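Local coordinates for multiheme cytochrome cf (Carboxydothermus ferrireducens DSM 11255, PDB 6QVM), which probably sits in the S-layer and passes electrons along its c-type hemes to insoluble extracellular Fe(III), at residues L100-V105 against K129-Y134; E108-S113 against S118-V123; S255-S260 against Y292-A297. One frame throughout, in Å; residues are numbered along the deposited sequence.

Contact 1. Residues L100-V105 against K129-Y134; sequences LTEANV and KQRLAY
E102 and R131 reach across to each other from neighbouring helices, 102-113 and 129-139, two helices of a helix-rich region that is probably the S-layer-binding part of this cytochrome. The two side chains cross at about a right angle, with carboxylate and guanidinium planes 49° apart, and a single bond carries the salt bridge: R131 NE donates to E102 OE1 at 2.7 Å, with a bent N-H...O angle of 134°. From the arginine's side the oxygen lies at the edge of the guanidinium and close to its plane, while from the acid's side NE comes in from above the carboxylate plane. The other oxygen, E102 OE2, takes a backbone N-H from S124, which limits how far the carboxylate can turn. One helical turn on, the chemistry becomes apolar: V105 CG1 rests against L132 CD1 at 4.3 Å, and F135 touches both E102 and V105. Just ahead of E102, T101 is the N-cap of its helix: T101 OG1 accepts from N104 N at 2.8 Å, nearly straight at 172°.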
loop_
_atom_site.group_PDB
_atom_site.type_symbol
_atom_site.label_atom_id
_atom_site.label_comp_id
_atom_site.label_asym_id
_atom_site.label_seq_id
_atom_site.Cartn_x
_atom_site.Cartn_y
_atom_site.Cartn_z
ATOM N N LEU A 100 5.496 -15.117 -39.548
ATOM C CA LEU A 100 4.088 -15.399 -39.828
ATOM C C LEU A 100 3.773 -16.877 -39.591
ATOM O O LEU A 100 3.350 -17.617 -40.483
ATOM C CB LEU A 100 3.741 -14.986 -41.254
ATOM C CG LEU A 100 3.716 -13.487 -41.559
ATOM C CD1 LEU A 100 3.454 -13.271 -43.040
ATOM C CD2 LEU A 100 2.655 -12.793 -40.716
ATOM N N THR A 101 3.996 -17.300 -38.351
ATOM C CA THR A 101 3.642 -18.648 -37.950
ATOM C C THR A 101 2.181 -18.700 -37.520
ATOM O O THR A 101 1.570 -17.686 -37.170
ATOM C CB THR A 101 4.527 -19.123 -36.800
ATOM O OG1 THR A 101 4.128 -18.461 -35.595
ATOM C CG2 THR A 101 5.993 -18.808 -37.084
ATOM N N GLU A 102 1.619 -19.911 -37.561
ATOM C CA GLU A 102 0.303 -20.117 -36.969
ATOM C C GLU A 102 0.308 -19.699 -35.508
ATOM O O GLU A 102 -0.675 -19.144 -35.009
ATOM C CB GLU A 102 -0.120 -21.577 -37.096
ATOM C CG GLU A 102 -0.265 -22.070 -38.505
ATOM C CD GLU A 102 -1.040 -23.371 -38.565
ATOM O OE1 GLU A 102 -1.697 -23.630 -39.597
ATOM O OE2 GLU A 102 -0.990 -24.129 -37.568
ATOM N N ALA A 103 1.418 -19.955 -34.811
ATOM C CA ALA A 103 1.529 -19.614 -33.397
ATOM C C ALA A 103 1.373 -18.111 -33.177
ATOM O O ALA A 103 0.536 -17.667 -32.381
ATOM C CB ALA A 103 2.866 -20.112 -32.850
ATOM N N ASN A 104 2.162 -17.306 -33.897
ATOM C CA ASN A 104 2.105 -15.857 -33.721
ATOM C C ASN A 104 0.726 -15.305 -34.065
ATOM O O ASN A 104 0.225 -14.401 -33.385
ATOM C CB ASN A 104 3.178 -15.177 -34.569
ATOM C CG ASN A 104 4.568 -15.368 -34.009
ATOM O OD1 ASN A 104 4.745 -15.667 -32.826
ATOM N ND2 ASN A 104 5.570 -15.186 -34.854
ATOM N N VAL A 105 0.091 -15.844 -35.108
ATOM C CA VAL A 105 -1.239 -15.375 -35.482
ATOM C C VAL A 105 -2.251 -15.701 -34.390
ATOM O O VAL A 105 -3.089 -14.865 -34.032
ATOM C CB VAL A 105 -1.655 -15.970 -36.839
ATOM C CG1 VAL A 105 -3.076 -15.564 -37.186
ATOM C CG2 VAL A 105 -0.694 -15.526 -37.925
ATOM N N LYS A 129 -3.382 -19.492 -46.284
ATOM C CA LYS A 129 -4.576 -18.702 -46.553
ATOM C C LYS A 129 -5.830 -19.364 -45.999
ATOM O O LYS A 129 -6.765 -18.671 -45.582
ATOM C CB LYS A 129 -4.698 -18.475 -48.060
ATOM C CG LYS A 129 -5.754 -17.471 -48.487
ATOM C CD LYS A 129 -5.334 -16.825 -49.792
ATOM C CE LYS A 129 -6.442 -16.002 -50.414
ATOM N NZ LYS A 129 -5.954 -15.351 -51.659
ATOM N N GLN A 130 -5.868 -20.697 -45.966
ATOM C CA GLN A 130 -7.079 -21.365 -45.510
ATOM C C GLN A 130 -7.155 -21.407 -43.989
ATOM O O GLN A 130 -8.244 -21.282 -43.423
ATOM C CB GLN A 130 -7.172 -22.775 -46.096
ATOM C CG GLN A 130 -6.108 -23.749 -45.601
ATOM C CD GLN A 130 -6.258 -25.127 -46.203
ATOM O OE1 GLN A 130 -7.303 -25.765 -46.075
ATOM N NE2 GLN A 130 -5.216 -25.591 -46.881
ATOM N N ARG A 131 -6.020 -21.561 -43.306
ATOM C CA ARG A 131 -6.088 -21.586 -41.852
ATOM C C ARG A 131 -6.110 -20.184 -41.258
ATOM O O ARG A 131 -6.552 -20.011 -40.118
ATOM C CB ARG A 131 -4.946 -22.424 -41.279
ATOM C CG ARG A 131 -5.439 -23.815 -40.889
ATOM C CD ARG A 131 -4.381 -24.759 -40.376
ATOM N NE ARG A 131 -4.108 -24.624 -38.943
ATOM C CZ ARG A 131 -4.990 -24.863 -37.971
ATOM N NH1 ARG A 131 -4.634 -24.734 -36.700
ATOM N NH2 ARG A 131 -6.230 -25.229 -38.256
ATOM N N LEU A 132 -5.659 -19.176 -42.008
ATOM C CA LEU A 132 -5.942 -17.803 -41.608
ATOM C C LEU A 132 -7.440 -17.538 -41.618
ATOM O O LEU A 132 -7.967 -16.876 -40.718
ATOM C CB LEU A 132 -5.222 -16.815 -42.524
ATOM C CG LEU A 132 -5.590 -15.341 -42.307
ATOM C CD1 LEU A 132 -5.143 -14.868 -40.927
ATOM C CD2 LEU A 132 -5.007 -14.455 -43.401
ATOM N N ALA A 133 -8.144 -18.044 -42.636
ATOM C CA ALA A 133 -9.594 -17.893 -42.684
ATOM C C ALA A 133 -10.267 -18.635 -41.536
ATOM O O ALA A 133 -11.313 -18.197 -41.043
ATOM C CB ALA A 133 -10.129 -18.384 -44.027
ATOM N N TYR A 134 -9.685 -19.752 -41.100
ATOM C CA TYR A 134 -10.223 -20.490 -39.961
ATOM C C TYR A 134 -9.998 -19.726 -38.661
ATOM O O TYR A 134 -10.947 -19.453 -37.915
ATOM C CB TYR A 134 -9.581 -21.876 -39.901
ATOM C CG TYR A 134 -9.975 -22.714 -38.705
ATOM C CD1 TYR A 134 -11.291 -23.132 -38.525
ATOM C CD2 TYR A 134 -9.024 -23.116 -37.772
ATOM C CE1 TYR A 134 -11.649 -23.913 -37.437
ATOM C CE2 TYR A 134 -9.369 -23.895 -36.684
ATOM C CZ TYR A 134 -10.681 -24.291 -36.521
ATOM O OH TYR A 134 -11.025 -25.067 -35.437
#

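Contact 2. Residues E108-S113 against S118-V123; sequences EFARVS and SAFGKV
F120 pushes its ring against the helical turn at F109 and A110, and this is where the contact is tight. The far end of the ring does the touching: F120 CE1 lies 3.8 Å from A110 CB and F120 CE2 lies 4.0 Å from F109 CB, both methyl or methylene carbons meeting the ring obliquely. The ring is carried there with CG anti to the carbonyl carbon (chi1 -59°). F109 offers only its CB, because its own ring leads away toward L136 and A139. Farther out, S113 OG lies near the ring plane, 4.4 Å from F120 CZ; its hydroxyl is already turned back on F109 O, which also accepts from S113 N, so the serine's polar end is occupied within the helix. The topology is a helix-loop-helix: after helix 102-113 the chain doubles back before helix 129-139, and F120 packs between the two, touching V106 on the first and F135 and V138 on the second. On both sides of F120 in sequence the loop has exposed residues, S118, A119, G121 and K122, before V123 turns back onto helix 102-113. A tight turn holds this outer side, with G121 N donating to S118 O at 2.8 Å; at G121, phi 91° with psi -173° would press a side chain's CB against F120 O, which calls for glycine. Away from F120, R111 grips E108 side-on, NE to OE1 and NH2 to OE2, both bonds 2.8 Å long and almost straight. R80 adds a second cation to E108, and E79 a second anion to R111.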
loop_
_atom_site.group_PDB
_atom_site.type_symbol
_atom_site.label_atom_id
_atom_site.label_comp_id
_atom_site.label_asym_id
_atom_site.label_seq_id
_atom_site.Cartn_x
_atom_site.Cartn_y
_atom_site.Cartn_z
ATOM N N GLU A 108 -1.798 -13.456 -31.173
ATOM C CA GLU A 108 -2.360 -12.115 -31.291
ATOM C C GLU A 108 -3.870 -12.145 -31.498
ATOM O O GLU A 108 -4.587 -11.316 -30.928
ATOM C CB GLU A 108 -1.679 -11.357 -32.425
ATOM C CG GLU A 108 -0.372 -10.681 -32.026
ATOM C CD GLU A 108 -0.578 -9.562 -31.017
ATOM O OE1 GLU A 108 -0.398 -9.806 -29.805
ATOM O OE2 GLU A 108 -0.937 -8.441 -31.435
ATOM N N PHE A 109 -4.367 -13.075 -32.319
ATOM C CA PHE A 109 -5.811 -13.224 -32.477
ATOM C C PHE A 109 -6.474 -13.552 -31.146
ATOM O O PHE A 109 -7.566 -13.055 -30.849
ATOM C CB PHE A 109 -6.125 -14.305 -33.516
ATOM C CG PHE A 109 -6.101 -13.814 -34.941
ATOM C CD1 PHE A 109 -5.126 -12.929 -35.373
ATOM C CD2 PHE A 109 -7.051 -14.249 -35.850
ATOM C CE1 PHE A 109 -5.107 -12.477 -36.685
ATOM C CE2 PHE A 109 -7.036 -13.808 -37.162
ATOM C CZ PHE A 109 -6.065 -12.915 -37.580
ATOM N N ALA A 110 -5.826 -14.380 -30.325
ATOM C CA ALA A 110 -6.376 -14.696 -29.012
ATOM C C ALA A 110 -6.343 -13.480 -28.096
ATOM O O ALA A 110 -7.347 -13.148 -27.455
ATOM C CB ALA A 110 -5.616 -15.863 -28.389
ATOM N N ARG A 111 -5.200 -12.795 -28.026
ATOM C CA ARG A 111 -5.072 -11.656 -27.122
ATOM C C ARG A 111 -6.155 -10.612 -27.374
ATOM O O ARG A 111 -6.819 -10.149 -26.439
ATOM C CB ARG A 111 -3.691 -11.022 -27.274
ATOM C CG ARG A 111 -3.554 -9.707 -26.514
ATOM C CD ARG A 111 -2.231 -9.015 -26.768
ATOM N NE ARG A 111 -2.118 -8.464 -28.120
ATOM C CZ ARG A 111 -2.728 -7.355 -28.538
ATOM N NH1 ARG A 111 -3.510 -6.675 -27.717
ATOM N NH2 ARG A 111 -2.555 -6.916 -29.778
ATOM N N VAL A 112 -6.328 -10.215 -28.636
ATOM C CA VAL A 112 -7.246 -9.127 -28.948
ATOM C C VAL A 112 -8.689 -9.558 -28.716
ATOM O O VAL A 112 -9.519 -8.773 -28.237
ATOM C CB VAL A 112 -7.006 -8.630 -30.387
ATOM C CG1 VAL A 112 -8.084 -7.637 -30.804
ATOM C CG2 VAL A 112 -5.632 -8.008 -30.488
ATOM N N SER A 113 -9.007 -10.815 -29.024
ATOM C CA SER A 113 -10.377 -11.296 -28.887
ATOM C C SER A 113 -10.751 -11.640 -27.448
ATOM O O SER A 113 -11.940 -11.644 -27.113
ATOM C CB SER A 113 -10.592 -12.515 -29.790
ATOM O OG SER A 113 -9.656 -13.537 -29.492
ATOM N N SER A 118 -6.248 -21.899 -26.918
ATOM C CA SER A 118 -6.649 -23.268 -27.217
ATOM C C SER A 118 -7.901 -23.327 -28.079
ATOM O O SER A 118 -8.088 -24.299 -28.823
ATOM C CB SER A 118 -6.882 -24.045 -25.923
ATOM O OG SER A 118 -7.941 -23.473 -25.175
ATOM N N ALA A 119 -8.759 -22.305 -28.003
ATOM C CA ALA A 119 -9.959 -22.283 -28.832
ATOM C C ALA A 119 -9.634 -22.330 -30.320
ATOM O O ALA A 119 -10.527 -22.586 -31.134
ATOM C CB ALA A 119 -10.794 -21.042 -28.519
ATOM N N PHE A 120 -8.374 -22.101 -30.689
ATOM C CA PHE A 120 -7.939 -22.180 -32.077
ATOM C C PHE A 120 -7.353 -23.539 -32.434
ATOM O O PHE A 120 -7.215 -23.846 -33.624
ATOM C CB PHE A 120 -6.919 -21.073 -32.366
ATOM C CG PHE A 120 -7.448 -19.684 -32.123
ATOM C CD1 PHE A 120 -7.514 -19.163 -30.838
ATOM C CD2 PHE A 120 -7.878 -18.901 -33.180
ATOM C CE1 PHE A 120 -8.007 -17.887 -30.615
ATOM C CE2 PHE A 120 -8.368 -17.624 -32.964
ATOM C CZ PHE A 120 -8.434 -17.117 -31.679
ATOM N N GLY A 121 -7.002 -24.351 -31.433
ATOM C CA GLY A 121 -6.598 -25.723 -31.664
ATOM C C GLY A 121 -5.103 -25.887 -31.858
ATOM O O GLY A 121 -4.303 -24.960 -31.698
ATOM N N LYS A 122 -4.727 -27.116 -32.216
ATOM C CA LYS A 122 -3.332 -27.434 -32.493
ATOM C C LYS A 122 -2.802 -26.540 -33.605
ATOM O O LYS A 122 -3.543 -26.110 -34.494
ATOM C CB LYS A 122 -3.189 -28.908 -32.881
ATOM C CG LYS A 122 -1.867 -29.541 -32.488
ATOM C CD LYS A 122 -1.969 -30.265 -31.157
ATOM N N VAL A 123 -1.504 -26.259 -33.546
ATOM C CA VAL A 123 -0.901 -25.183 -34.327
ATOM C C VAL A 123 0.518 -25.584 -34.703
ATOM O O VAL A 123 1.270 -26.079 -33.858
ATOM C CB VAL A 123 -0.914 -23.863 -33.525
ATOM C CG1 VAL A 123 0.292 -23.002 -33.858
ATOM C CG2 VAL A 123 -2.218 -23.100 -33.760
#

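Contact 3. Residues S255-S260 against Y292-A297; sequences SMLLWS and YAFDKA
F294 lays its ring under L257 and beside the main chain of the M256-L257 turn, the one large side chain of 292-297 to do so. Coming along this strand, Y292 turns its hydroxyl to D263, a little beyond the other segment, and A293 packs on L281. F294 is the next residue, and with CG anti to its N (chi1 -167°) the ring extends across to the loop. L257 CD2 sits squarely over one face, 4.0 Å from the ring centroid and only 8° off the normal, a clean CH-pi contact. The outer end of the same ring meets backbone: F294 CE2 is 3.3 Å from L257 O, and F294 CZ is 3.6 Å from M256 O. M256 adds its tip, CE, which reaches F294 CE1 at 4.2 Å after bends at chi2 and chi3 fold the thioether round. An alanine at F294 would take away the whole ring, and the L257 methyl would probably lose the face it rests on, leaving a gap beneath the turn. D295 then directs OD1 to the backbone N of E298, and K296 runs back to N275 and S276, so the strand's end is tied down by polar bonds. The turn facing F294 is a type I beta turn from S255 to L258, with the exposed M256 at its outer side. Strand 292-295 lies between strands 279-284 and 300-303 of an antiparallel sheet: F294 pairs with L280 through the backbone and touches its side chain, A293 pairs with V302, and W301 of strand 300-303 meets the F294 ring edge-to-face while its NE1 holds L258 O.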
loop_
_atom_site.group_PDB
_atom_site.type_symbol
_atom_site.label_atom_id
_atom_site.label_comp_id
_atom_site.label_asym_id
_atom_site.label_seq_id
_atom_site.Cartn_x
_atom_site.Cartn_y
_atom_site.Cartn_z
ATOM N N SER A 255 -10.900 -27.952 0.907
ATOM C CA SER A 255 -11.676 -28.806 1.795
ATOM C C SER A 255 -11.247 -28.691 3.253
ATOM O O SER A 255 -11.608 -29.549 4.063
ATOM C CB SER A 255 -11.606 -30.258 1.329
ATOM O OG SER A 255 -10.295 -30.592 0.917
ATOM N N MET A 256 -10.507 -27.636 3.616
ATOM C CA MET A 256 -10.021 -27.509 4.987
ATOM C C MET A 256 -11.033 -26.873 5.927
ATOM O O MET A 256 -10.735 -26.731 7.117
ATOM C CB MET A 256 -8.712 -26.710 5.035
ATOM C CG MET A 256 -8.788 -25.353 4.379
ATOM S SD MET A 256 -7.827 -24.085 5.205
ATOM C CE MET A 256 -8.935 -23.659 6.542
ATOM N N LEU A 257 -12.207 -26.485 5.431
ATOM C CA LEU A 257 -13.239 -25.974 6.320
ATOM C C LEU A 257 -14.042 -27.083 6.983
ATOM O O LEU A 257 -14.854 -26.792 7.867
ATOM C CB LEU A 257 -14.171 -25.034 5.555
ATOM C CG LEU A 257 -13.435 -23.807 5.020
ATOM C CD1 LEU A 257 -14.371 -22.851 4.298
ATOM C CD2 LEU A 257 -12.712 -23.119 6.166
ATOM N N LEU A 258 -13.824 -28.335 6.579
ATOM C CA LEU A 258 -14.488 -29.500 7.159
ATOM C C LEU A 258 -16.005 -29.308 7.160
ATOM O O LEU A 258 -16.663 -29.323 8.198
ATOM C CB LEU A 258 -13.948 -29.780 8.564
ATOM C CG LEU A 258 -12.420 -29.863 8.631
ATOM C CD1 LEU A 258 -11.946 -30.125 10.048
ATOM C CD2 LEU A 258 -11.897 -30.923 7.666
ATOM N N TRP A 259 -16.545 -29.108 5.955
ATOM C CA TRP A 259 -17.949 -28.730 5.804
ATOM C C TRP A 259 -18.898 -29.787 6.351
ATOM O O TRP A 259 -19.979 -29.445 6.848
ATOM C CB TRP A 259 -18.259 -28.460 4.333
ATOM C CG TRP A 259 -17.855 -27.091 3.879
ATOM C CD1 TRP A 259 -16.816 -26.776 3.057
ATOM C CD2 TRP A 259 -18.473 -25.850 4.241
ATOM N NE1 TRP A 259 -16.752 -25.416 2.877
ATOM C CE2 TRP A 259 -17.760 -24.824 3.592
ATOM C CE3 TRP A 259 -19.560 -25.508 5.049
ATOM C CZ2 TRP A 259 -18.106 -23.479 3.721
ATOM C CZ3 TRP A 259 -19.900 -24.175 5.178
ATOM C CH2 TRP A 259 -19.178 -23.177 4.513
ATOM N N SER A 260 -18.519 -31.067 6.280
ATOM C CA SER A 260 -19.400 -32.115 6.783
ATOM C C SER A 260 -19.618 -32.014 8.285
ATOM O O SER A 260 -20.555 -32.627 8.803
ATOM C CB SER A 260 -18.846 -33.493 6.436
ATOM O OG SER A 260 -17.575 -33.690 7.022
ATOM N N TYR A 292 -22.486 -19.732 12.204
ATOM C CA TYR A 292 -21.180 -20.238 12.608
ATOM C C TYR A 292 -20.059 -19.390 12.024
ATOM O O TYR A 292 -20.177 -18.838 10.928
ATOM C CB TYR A 292 -20.959 -21.690 12.168
ATOM C CG TYR A 292 -21.778 -22.729 12.892
ATOM C CD1 TYR A 292 -22.068 -22.612 14.247
ATOM C CD2 TYR A 292 -22.249 -23.845 12.215
ATOM C CE1 TYR A 292 -22.814 -23.578 14.901
ATOM C CE2 TYR A 292 -22.991 -24.813 12.856
ATOM C CZ TYR A 292 -23.272 -24.678 14.199
ATOM O OH TYR A 292 -24.015 -25.648 14.836
ATOM N N ALA A 293 -18.967 -19.298 12.775
ATOM C CA ALA A 293 -17.683 -18.851 12.267
ATOM C C ALA A 293 -16.716 -20.027 12.305
ATOM O O ALA A 293 -16.961 -21.029 12.980
ATOM C CB ALA A 293 -17.140 -17.677 13.091
ATOM N N PHE A 294 -15.616 -19.910 11.569
ATOM C CA PHE A 294 -14.577 -20.931 11.571
ATOM C C PHE A 294 -13.369 -20.392 12.320
ATOM O O PHE A 294 -12.791 -19.375 11.923
ATOM C CB PHE A 294 -14.189 -21.350 10.154
ATOM C CG PHE A 294 -13.359 -22.601 10.103
ATOM C CD1 PHE A 294 -11.978 -22.534 10.110
ATOM C CD2 PHE A 294 -13.964 -23.844 10.057
ATOM C CE1 PHE A 294 -11.212 -23.686 10.069
ATOM C CE2 PHE A 294 -13.206 -25.001 10.022
ATOM C CZ PHE A 294 -11.827 -24.922 10.028
ATOM N N ASP A 295 -12.995 -21.069 13.401
ATOM C CA ASP A 295 -11.826 -20.699 14.190
ATOM C C ASP A 295 -10.599 -21.404 13.618
ATOM O O ASP A 295 -10.535 -22.636 13.623
ATOM C CB ASP A 295 -12.044 -21.065 15.658
ATOM C CG ASP A 295 -10.931 -20.571 16.560
ATOM O OD1 ASP A 295 -9.818 -21.140 16.507
ATOM O OD2 ASP A 295 -11.166 -19.608 17.323
ATOM N N LYS A 296 -9.622 -20.627 13.141
ATOM C CA LYS A 296 -8.477 -21.222 12.458
ATOM C C LYS A 296 -7.561 -21.975 13.413
ATOM O O LYS A 296 -6.938 -22.963 13.010
ATOM C CB LYS A 296 -7.692 -20.142 11.710
ATOM C CG LYS A 296 -8.450 -19.528 10.540
ATOM C CD LYS A 296 -7.636 -18.476 9.808
ATOM C CE LYS A 296 -8.343 -18.052 8.533
ATOM N NZ LYS A 296 -7.631 -16.957 7.822
ATOM N N ALA A 297 -7.466 -21.539 14.671
ATOM C CA ALA A 297 -6.514 -22.156 15.586
ATOM C C ALA A 297 -6.976 -23.543 16.009
ATOM O O ALA A 297 -6.188 -24.495 15.981
ATOM C CB ALA A 297 -6.285 -21.258 16.798
#

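Contacts 1 and 2 belong together: both use helix 102-113, their centres lie 10 Å apart, and they touch directly, for instance where Y134 leans on the backbone of F120. Contact 3 is remote, its centre 51 Å from contact 1 and 41 Å from contact 2, in the sheet-bearing part of the chain with a heme c about 11 Å from the F294 side chain. All three are mostly buried, though contact 3 has one exposed touching residue, M256. Contact 1 alone pairs charges across its segments. In contact 2 an aromatic ring meets aliphatic carbons of a helix, whereas in contact 3 a ring on a strand meets a leucine methyl and turn carbonyls.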